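Local coordinates for flagellar regulatory protein C (Vibrio cholerae, PDB 4QHS) that probably hydrolyses ATP as a heptameric AAA+ ring to activate sigma-54-dependent transcription of flagellar genes, at residues A[123-134]-A[168-178]. Residues are numbered along the deposited sequence; the frame is centred on the assembly and turned at random.
Sequences LNLQAKLLRVLQ and GHFREDLYYRL. With EDO (1,2-ethanediol), chain H.
Gln126 holds CG anti to its carbonyl carbon and beside the backbone N (chi1 -68°), and with the chain extended beyond CG it carries its amide off helix 123-134 to the backbone just ahead of helix 172-178. Both ends of that amide are used. OE1 takes the N-H of Arg171, the N-cap residue, at 2.7 Å, nearly straight and in the carbonyl plane; NE2 gives a hydrogen to His169 O at 3.0 Å and another to Met121 O. Three bonds therefore fix the rotation of this buried group, and OE1 also lies 3.4 Å above one face of the Phe170 ring, toward its rim.

Arg171 bends at chi3 (62°), which lays its guanidinium beside Ala127 and Leu130 of helix 123-134, where it grips Asp173 side-on: NE to OD1, and NH2 to OD2 at 2.6 Å. NH1 reaches Leu123 O through a water and bonds directly to Ala75 O of a neighbouring subunit. Leu130 CD2 rests 3.5 Å from Asp173 OD2. Deeper in, Leu174 is a knob among Gln126, Leu129, Leu130 and Leu133, its CD1 3.7 Å from Leu133 CD1. Farther along, Gln134 CG sits over one face of the Arg177 guanidinium.

The helices cross at 48°, their axes 9.8 Å apart: two helices packed beside the parallel sheet of the AAA+ alpha/beta core, with Arg171 at the subunit interface of the ring.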
ATOM      1  N   LEU A 123     -21.857   8.394   4.359  1.00 36.47           N
ATOM      2  CA  LEU A 123     -22.087   9.081   5.620  1.00 34.77           C
ATOM      3  C   LEU A 123     -21.769  10.587   5.560  1.00 29.53           C
ATOM      4  O   LEU A 123     -22.508  11.402   6.100  1.00 36.60           O
ATOM      5  CB  LEU A 123     -21.256   8.394   6.711  1.00 34.97           C
ATOM      6  CG  LEU A 123     -21.794   7.024   7.151  1.00 42.27           C
ATOM      7  CD1 LEU A 123     -20.865   6.351   8.188  1.00 38.12           C
ATOM      8  CD2 LEU A 123     -23.193   7.163   7.703  1.00 31.09           C
ATOM      9  N   ASN A 124     -20.681  10.952   4.889  1.00 32.83           N
ATOM     10  CA  ASN A 124     -20.357  12.357   4.699  1.00 35.08           C
ATOM     11  C   ASN A 124     -21.482  13.100   3.978  1.00 44.30           C
ATOM     12  O   ASN A 124     -21.896  14.197   4.372  1.00 32.86           O
ATOM     13  CB  ASN A 124     -19.065  12.500   3.913  1.00 31.81           C
ATOM     14  CG  ASN A 124     -18.599  13.936   3.839  1.00 45.23           C
ATOM     15  OD1 ASN A 124     -18.206  14.516   4.846  1.00 46.19           O
ATOM     16  ND2 ASN A 124     -18.643  14.520   2.644  1.00 37.61           N
ATOM     17  N   LEU A 125     -21.958  12.506   2.910  1.00 41.26           N
ATOM     18  CA  LEU A 125     -23.030  13.041   2.143  1.00 31.88           C
ATOM     19  C   LEU A 125     -24.252  13.197   2.993  1.00 34.53           C
ATOM     20  O   LEU A 125     -24.936  14.163   2.891  1.00 38.41           O
ATOM     21  CB  LEU A 125     -23.328  12.112   0.999  1.00 31.16           C
ATOM     22  CG  LEU A 125     -23.423  12.748  -0.360  1.00 50.66           C
ATOM     23  CD1 LEU A 125     -24.093  11.831  -1.310  1.00 39.69           C
ATOM     24  CD2 LEU A 125     -24.169  14.032  -0.281  1.00 57.49           C
ATOM     25  N   GLN A 126     -24.518  12.213   3.819  1.00 25.41           N
ATOM     26  CA  GLN A 126     -25.689  12.252   4.683  1.00 32.49           C
ATOM     27  C   GLN A 126     -25.635  13.421   5.656  1.00 29.27           C
ATOM     28  O   GLN A 126     -26.649  14.069   5.914  1.00 32.18           O
ATOM     29  CB  GLN A 126     -25.827  10.960   5.477  1.00 33.90           C
ATOM     30  CG  GLN A 126     -26.159   9.745   4.669  1.00 30.21           C
ATOM     31  CD  GLN A 126     -26.155   8.510   5.556  1.00 31.38           C
ATOM     32  OE1 GLN A 126     -26.603   8.567   6.697  1.00 32.06           O
ATOM     33  NE2 GLN A 126     -25.606   7.415   5.058  1.00 27.91           N
ATOM     34  N   ALA A 127     -24.460  13.646   6.233  1.00 26.03           N
ATOM     35  CA  ALA A 127     -24.248  14.794   7.108  1.00 34.28           C
ATOM     36  C   ALA A 127     -24.498  16.090   6.338  1.00 29.28           C
ATOM     37  O   ALA A 127     -25.071  17.029   6.873  1.00 30.41           O
ATOM     38  CB  ALA A 127     -22.829  14.785   7.705  1.00 28.72           C
ATOM     39  N   LYS A 128     -24.118  16.151   5.083  1.00 27.11           N
ATOM     40  CA  LYS A 128     -24.403  17.338   4.309  1.00 33.12           C
ATOM     41  C   LYS A 128     -25.898  17.504   4.097  1.00 36.51           C
ATOM     42  O   LYS A 128     -26.418  18.583   4.193  1.00 35.22           O
ATOM     43  CB  LYS A 128     -23.691  17.323   2.965  1.00 36.22           C
ATOM     44  CG  LYS A 128     -22.204  17.236   2.988  1.00 38.40           C
ATOM     45  CD  LYS A 128     -21.621  18.408   2.282  1.00 50.59           C
ATOM     46  CE  LYS A 128     -20.637  18.027   1.223  1.00 67.78           C
ATOM     47  NZ  LYS A 128     -19.613  19.090   1.051  1.00 63.93           N
ATOM     48  N   LEU A 129     -26.574  16.409   3.817  1.00 27.10           N
ATOM     49  CA  LEU A 129     -28.016  16.428   3.602  1.00 27.13           C
ATOM     50  C   LEU A 129     -28.757  16.859   4.852  1.00 34.20           C
ATOM     51  O   LEU A 129     -29.722  17.629   4.787  1.00 39.00           O
ATOM     52  CB  LEU A 129     -28.511  15.052   3.164  1.00 25.78           C
ATOM     53  CG  LEU A 129     -30.007  14.865   2.909  1.00 30.45           C
ATOM     54  CD1 LEU A 129     -30.581  15.945   1.965  1.00 33.38           C
ATOM     55  CD2 LEU A 129     -30.258  13.464   2.339  1.00 27.14           C
ATOM     56  N   LEU A 130     -28.287  16.393   5.986  1.00 31.06           N
ATOM     57  CA  LEU A 130     -28.868  16.724   7.248  1.00 28.98           C
ATOM     58  C   LEU A 130     -28.853  18.204   7.478  1.00 36.49           C
ATOM     59  O   LEU A 130     -29.798  18.765   7.916  1.00 33.04           O
ATOM     60  CB  LEU A 130     -28.129  16.035   8.369  1.00 33.26           C
ATOM     61  CG  LEU A 130     -28.709  16.327   9.729  1.00 38.14           C
ATOM     62  CD1 LEU A 130     -29.985  15.617   9.862  1.00 40.38           C
ATOM     63  CD2 LEU A 130     -27.801  15.879  10.775  1.00 35.17           C
ATOM     64  N   ARG A 131     -27.752  18.823   7.169  1.00 28.62           N
ATOM     65  CA  ARG A 131     -27.622  20.230   7.336  1.00 31.54           C
ATOM     66  C   ARG A 131     -28.525  21.010   6.400  1.00 37.66           C
ATOM     67  O   ARG A 131     -29.107  21.985   6.774  1.00 37.92           O
ATOM     68  CB  ARG A 131     -26.180  20.645   7.203  1.00 31.91           C
ATOM     69  CG  ARG A 131     -25.936  22.028   7.607  1.00 51.69           C
ATOM     70  CD  ARG A 131     -24.694  22.534   6.995  1.00 71.00           C
ATOM     71  NE  ARG A 131     -23.593  22.602   7.945  1.00 89.07           N
ATOM     72  CZ  ARG A 131     -22.327  22.369   7.627  1.00 95.39           C
ATOM     73  NH1 ARG A 131     -22.017  22.038   6.384  1.00 97.59           N
ATOM     74  NH2 ARG A 131     -21.376  22.469   8.536  1.00 94.50           N
ATOM     75  N   VAL A 132     -28.660  20.544   5.186  1.00 32.53           N
ATOM     76  CA  VAL A 132     -29.595  21.149   4.250  1.00 35.44           C
ATOM     77  C   VAL A 132     -30.998  21.076   4.816  1.00 41.36           C
ATOM     78  O   VAL A 132     -31.718  22.079   4.812  1.00 38.80           O
ATOM     79  CB  VAL A 132     -29.574  20.468   2.861  1.00 35.02           C
ATOM     80  CG1 VAL A 132     -30.762  20.936   2.026  1.00 33.11           C
ATOM     81  CG2 VAL A 132     -28.269  20.777   2.133  1.00 37.68           C
ATOM     82  N   LEU A 133     -31.370  19.895   5.315  1.00 35.37           N
ATOM     83  CA  LEU A 133     -32.680  19.701   5.914  1.00 35.24           C
ATOM     84  C   LEU A 133     -32.913  20.619   7.106  1.00 46.70           C
ATOM     85  O   LEU A 133     -34.019  21.124   7.288  1.00 43.21           O
ATOM     86  CB  LEU A 133     -32.862  18.254   6.353  1.00 32.07           C
ATOM     87  CG  LEU A 133     -33.231  17.312   5.205  1.00 37.86           C
ATOM     88  CD1 LEU A 133     -33.416  15.856   5.686  1.00 29.14           C
ATOM     89  CD2 LEU A 133     -34.485  17.823   4.519  1.00 34.41           C
ATOM     90  N   GLN A 134     -31.875  20.831   7.916  1.00 44.82           N
ATOM     91  CA  GLN A 134     -32.032  21.558   9.171  1.00 42.93           C
ATOM     92  C   GLN A 134     -32.031  23.065   8.965  1.00 46.39           C
ATOM     93  O   GLN A 134     -32.799  23.775   9.599  1.00 45.21           O
ATOM     94  CB  GLN A 134     -30.915  21.199  10.162  1.00 49.69           C
ATOM     95  CG  GLN A 134     -30.902  19.768  10.659  1.00 51.02           C
ATOM     96  CD  GLN A 134     -29.648  19.461  11.472  1.00 59.57           C
ATOM     97  OE1 GLN A 134     -28.654  20.201  11.420  1.00 49.19           O
ATOM     98  NE2 GLN A 134     -29.691  18.371  12.236  1.00 58.00           N
ATOM     99  N   GLY A 168     -24.737   0.923  11.409  1.00 52.14           N
ATOM    100  CA  GLY A 168     -23.801   2.039  11.330  1.00 54.70           C
ATOM    101  C   GLY A 168     -23.518   2.565   9.926  1.00 43.81           C
ATOM    102  O   GLY A 168     -22.452   3.103   9.666  1.00 55.01           O
ATOM    103  N   HIS A 169     -24.469   2.408   9.014  1.00 42.17           N
ATOM    104  CA  HIS A 169     -24.295   2.893   7.651  1.00 43.40           C
ATOM    105  C   HIS A 169     -25.188   4.091   7.357  1.00 40.49           C
ATOM    106  O   HIS A 169     -25.113   4.684   6.288  1.00 49.56           O
ATOM    107  CB  HIS A 169     -24.590   1.781   6.640  1.00 42.00           C
ATOM    108  CG  HIS A 169     -23.702   0.588   6.777  1.00 53.03           C
ATOM    109  ND1 HIS A 169     -22.332   0.689   6.896  1.00 63.20           N
ATOM    110  CD2 HIS A 169     -23.988  -0.736   6.817  1.00 61.82           C
ATOM    111  CE1 HIS A 169     -21.814  -0.521   7.014  1.00 66.81           C
ATOM    112  NE2 HIS A 169     -22.796  -1.404   6.964  1.00 61.02           N
ATOM    113  N   PHE A 170     -26.053   4.440   8.297  1.00 45.65           N
ATOM    114  CA  PHE A 170     -26.952   5.562   8.079  1.00 43.12           C
ATOM    115  C   PHE A 170     -27.096   6.356   9.361  1.00 43.88           C
ATOM    116  O   PHE A 170     -27.234   5.786  10.433  1.00 37.50           O
ATOM    117  CB  PHE A 170     -28.313   5.067   7.590  1.00 40.48           C
ATOM    118  CG  PHE A 170     -29.063   6.068   6.735  1.00 42.28           C
ATOM    119  CD1 PHE A 170     -28.741   6.242   5.387  1.00 40.15           C
ATOM    120  CD2 PHE A 170     -30.105   6.805   7.264  1.00 35.98           C
ATOM    121  CE1 PHE A 170     -29.442   7.156   4.585  1.00 36.49           C
ATOM    122  CE2 PHE A 170     -30.806   7.709   6.480  1.00 40.91           C
ATOM    123  CZ  PHE A 170     -30.473   7.885   5.127  1.00 31.63           C
ATOM    124  N   ARG A 171     -27.033   7.673   9.251  1.00 39.09           N
ATOM    125  CA  ARG A 171     -27.163   8.521  10.422  1.00 39.68           C
ATOM    126  C   ARG A 171     -28.538   8.372  11.059  1.00 40.03           C
ATOM    127  O   ARG A 171     -29.576   8.395  10.379  1.00 39.86           O
ATOM    128  CB  ARG A 171     -26.928  10.004  10.068  1.00 37.99           C
ATOM    129  CG  ARG A 171     -25.543  10.355   9.539  1.00 37.65           C
ATOM    130  CD  ARG A 171     -25.464  11.861   9.291  1.00 37.77           C
ATOM    131  NE  ARG A 171     -25.648  12.594  10.545  1.00 40.18           N
ATOM    132  CZ  ARG A 171     -24.651  13.036  11.313  1.00 48.56           C
ATOM    133  NH1 ARG A 171     -23.385  12.837  10.949  1.00 39.65           N
ATOM    134  NH2 ARG A 171     -24.917  13.684  12.441  1.00 40.73           N
ATOM    135  N   GLU A 172     -28.539   8.276  12.376  1.00 39.19           N
ATOM    136  CA  GLU A 172     -29.771   8.186  13.130  1.00 47.49           C
ATOM    137  C   GLU A 172     -30.571   9.481  13.015  1.00 41.58           C
ATOM    138  O   GLU A 172     -31.772   9.453  12.737  1.00 41.60           O
ATOM    139  CB  GLU A 172     -29.459   7.859  14.599  1.00 41.44           C
ATOM    140  CG  GLU A 172     -30.658   7.509  15.440  1.00 56.59           C
ATOM    141  CD  GLU A 172     -30.254   7.081  16.839  1.00 62.16           C
ATOM    142  OE1 GLU A 172     -30.932   6.205  17.415  1.00 65.41           O
ATOM    143  OE2 GLU A 172     -29.245   7.618  17.346  1.00 66.32           O
ATOM    144  N   ASP A 173     -29.909  10.616  13.231  1.00 42.14           N
ATOM    145  CA  ASP A 173     -30.626  11.891  13.227  1.00 39.48           C
ATOM    146  C   ASP A 173     -31.283  12.123  11.866  1.00 37.69           C
ATOM    147  O   ASP A 173     -32.397  12.645  11.788  1.00 39.75           O
ATOM    148  CB  ASP A 173     -29.702  13.062  13.584  1.00 40.50           C
ATOM    149  CG  ASP A 173     -28.384  13.027  12.826  1.00 48.80           C
ATOM    150  OD1 ASP A 173     -28.348  12.460  11.712  1.00 41.88           O
ATOM    151  OD2 ASP A 173     -27.379  13.561  13.351  1.00 47.37           O
ATOM    152  N   LEU A 174     -30.605  11.710  10.799  1.00 36.09           N
ATOM    153  CA  LEU A 174     -31.175  11.835   9.448  1.00 47.86           C
ATOM    154  C   LEU A 174     -32.337  10.855   9.246  1.00 41.89           C
ATOM    155  O   LEU A 174     -33.323  11.170   8.572  1.00 43.59           O
ATOM    156  CB  LEU A 174     -30.111  11.601   8.383  1.00 33.51           C
ATOM    157  CG  LEU A 174     -30.542  11.742   6.929  1.00 33.67           C
ATOM    158  CD1 LEU A 174     -31.090  13.156   6.651  1.00 32.66           C
ATOM    159  CD2 LEU A 174     -29.359  11.452   6.042  1.00 31.84           C
ATOM    160  N   TYR A 175     -32.218   9.679   9.854  1.00 34.99           N
ATOM    161  CA  TYR A 175     -33.263   8.672   9.749  1.00 43.11           C
ATOM    162  C   TYR A 175     -34.569   9.236  10.279  1.00 36.43           C
ATOM    163  O   TYR A 175     -35.578   9.168   9.608  1.00 36.49           O
ATOM    164  CB  TYR A 175     -32.881   7.397  10.502  1.00 43.61           C
ATOM    165  CG  TYR A 175     -34.026   6.439  10.741  1.00 45.16           C
ATOM    166  CD1 TYR A 175     -34.529   5.644   9.714  1.00 45.40           C
ATOM    167  CD2 TYR A 175     -34.586   6.312  11.999  1.00 53.28           C
ATOM    168  CE1 TYR A 175     -35.572   4.758   9.938  1.00 38.50           C
ATOM    169  CE2 TYR A 175     -35.619   5.426  12.233  1.00 54.85           C
ATOM    170  CZ  TYR A 175     -36.111   4.659  11.198  1.00 52.29           C
ATOM    171  OH  TYR A 175     -37.139   3.784  11.445  1.00 65.96           O
ATOM    172  N   TYR A 176     -34.526   9.857  11.431  1.00 37.89           N
ATOM    173  CA  TYR A 176     -35.718  10.390  12.027  1.00 39.56           C
ATOM    174  C   TYR A 176     -36.298  11.530  11.223  1.00 39.44           C
ATOM    175  O   TYR A 176     -37.491  11.615  11.060  1.00 45.39           O
ATOM    176  CB  TYR A 176     -35.483  10.791  13.475  1.00 42.53           C
ATOM    177  CG  TYR A 176     -35.626   9.644  14.424  1.00 45.98           C
ATOM    178  CD1 TYR A 176     -36.796   8.958  14.516  1.00 50.89           C
ATOM    179  CD2 TYR A 176     -34.583   9.232  15.200  1.00 50.23           C
ATOM    180  CE1 TYR A 176     -36.932   7.913  15.350  1.00 52.58           C
ATOM    181  CE2 TYR A 176     -34.711   8.179  16.039  1.00 51.72           C
ATOM    182  CZ  TYR A 176     -35.888   7.521  16.107  1.00 56.99           C
ATOM    183  OH  TYR A 176     -36.038   6.465  16.947  1.00 62.10           O
ATOM    184  N   ARG A 177     -35.454  12.389  10.698  1.00 39.20           N
ATOM    185  CA  ARG A 177     -35.947  13.467   9.882  1.00 43.23           C
ATOM    186  C   ARG A 177     -36.611  13.023   8.599  1.00 36.88           C
ATOM    187  O   ARG A 177     -37.563  13.590   8.173  1.00 40.95           O
ATOM    188  CB  ARG A 177     -34.856  14.461   9.601  1.00 45.04           C
ATOM    189  CG  ARG A 177     -34.834  15.557  10.566  1.00 48.83           C
ATOM    190  CD  ARG A 177     -33.807  16.528  10.220  1.00 54.94           C
ATOM    191  NE  ARG A 177     -33.862  17.675  11.096  1.00 68.20           N
ATOM    192  CZ  ARG A 177     -34.522  18.789  10.829  1.00 70.42           C
ATOM    193  NH1 ARG A 177     -35.198  18.925   9.712  1.00 54.93           N
ATOM    194  NH2 ARG A 177     -34.498  19.769  11.693  1.00 79.81           N
ATOM    195  N   LEU A 178     -36.104  11.991   7.991  1.00 37.12           N
ATOM    196  CA  LEU A 178     -36.676  11.528   6.728  1.00 37.21           C
ATOM    197  C   LEU A 178     -37.843  10.545   6.897  1.00 44.95           C
ATOM    198  O   LEU A 178     -38.518  10.216   5.918  1.00 41.70           O
ATOM    199  CB  LEU A 178     -35.594  10.869   5.874  1.00 33.06           C
ATOM    200  CG  LEU A 178     -34.549  11.796   5.248  1.00 39.59           C
ATOM    201  CD1 LEU A 178     -33.443  10.971   4.620  1.00 43.08           C
ATOM    202  CD2 LEU A 178     -35.196  12.675   4.208  1.00 37.85           C
TER
HETATM  203  C1  EDO H 401     -25.903  10.621  13.677  1.00 51.87           C
HETATM  204  O1  EDO H 401     -27.182  10.586  14.349  1.00 45.57           O
HETATM  205  C2  EDO H 401     -25.069   9.355  13.905  1.00 58.66           C
HETATM  206  O2  EDO H 401     -25.839   8.166  13.650  1.00 62.65           O
HETATM  207  O   HOH W   1     -22.134  11.236   8.886  1.00 37.25           O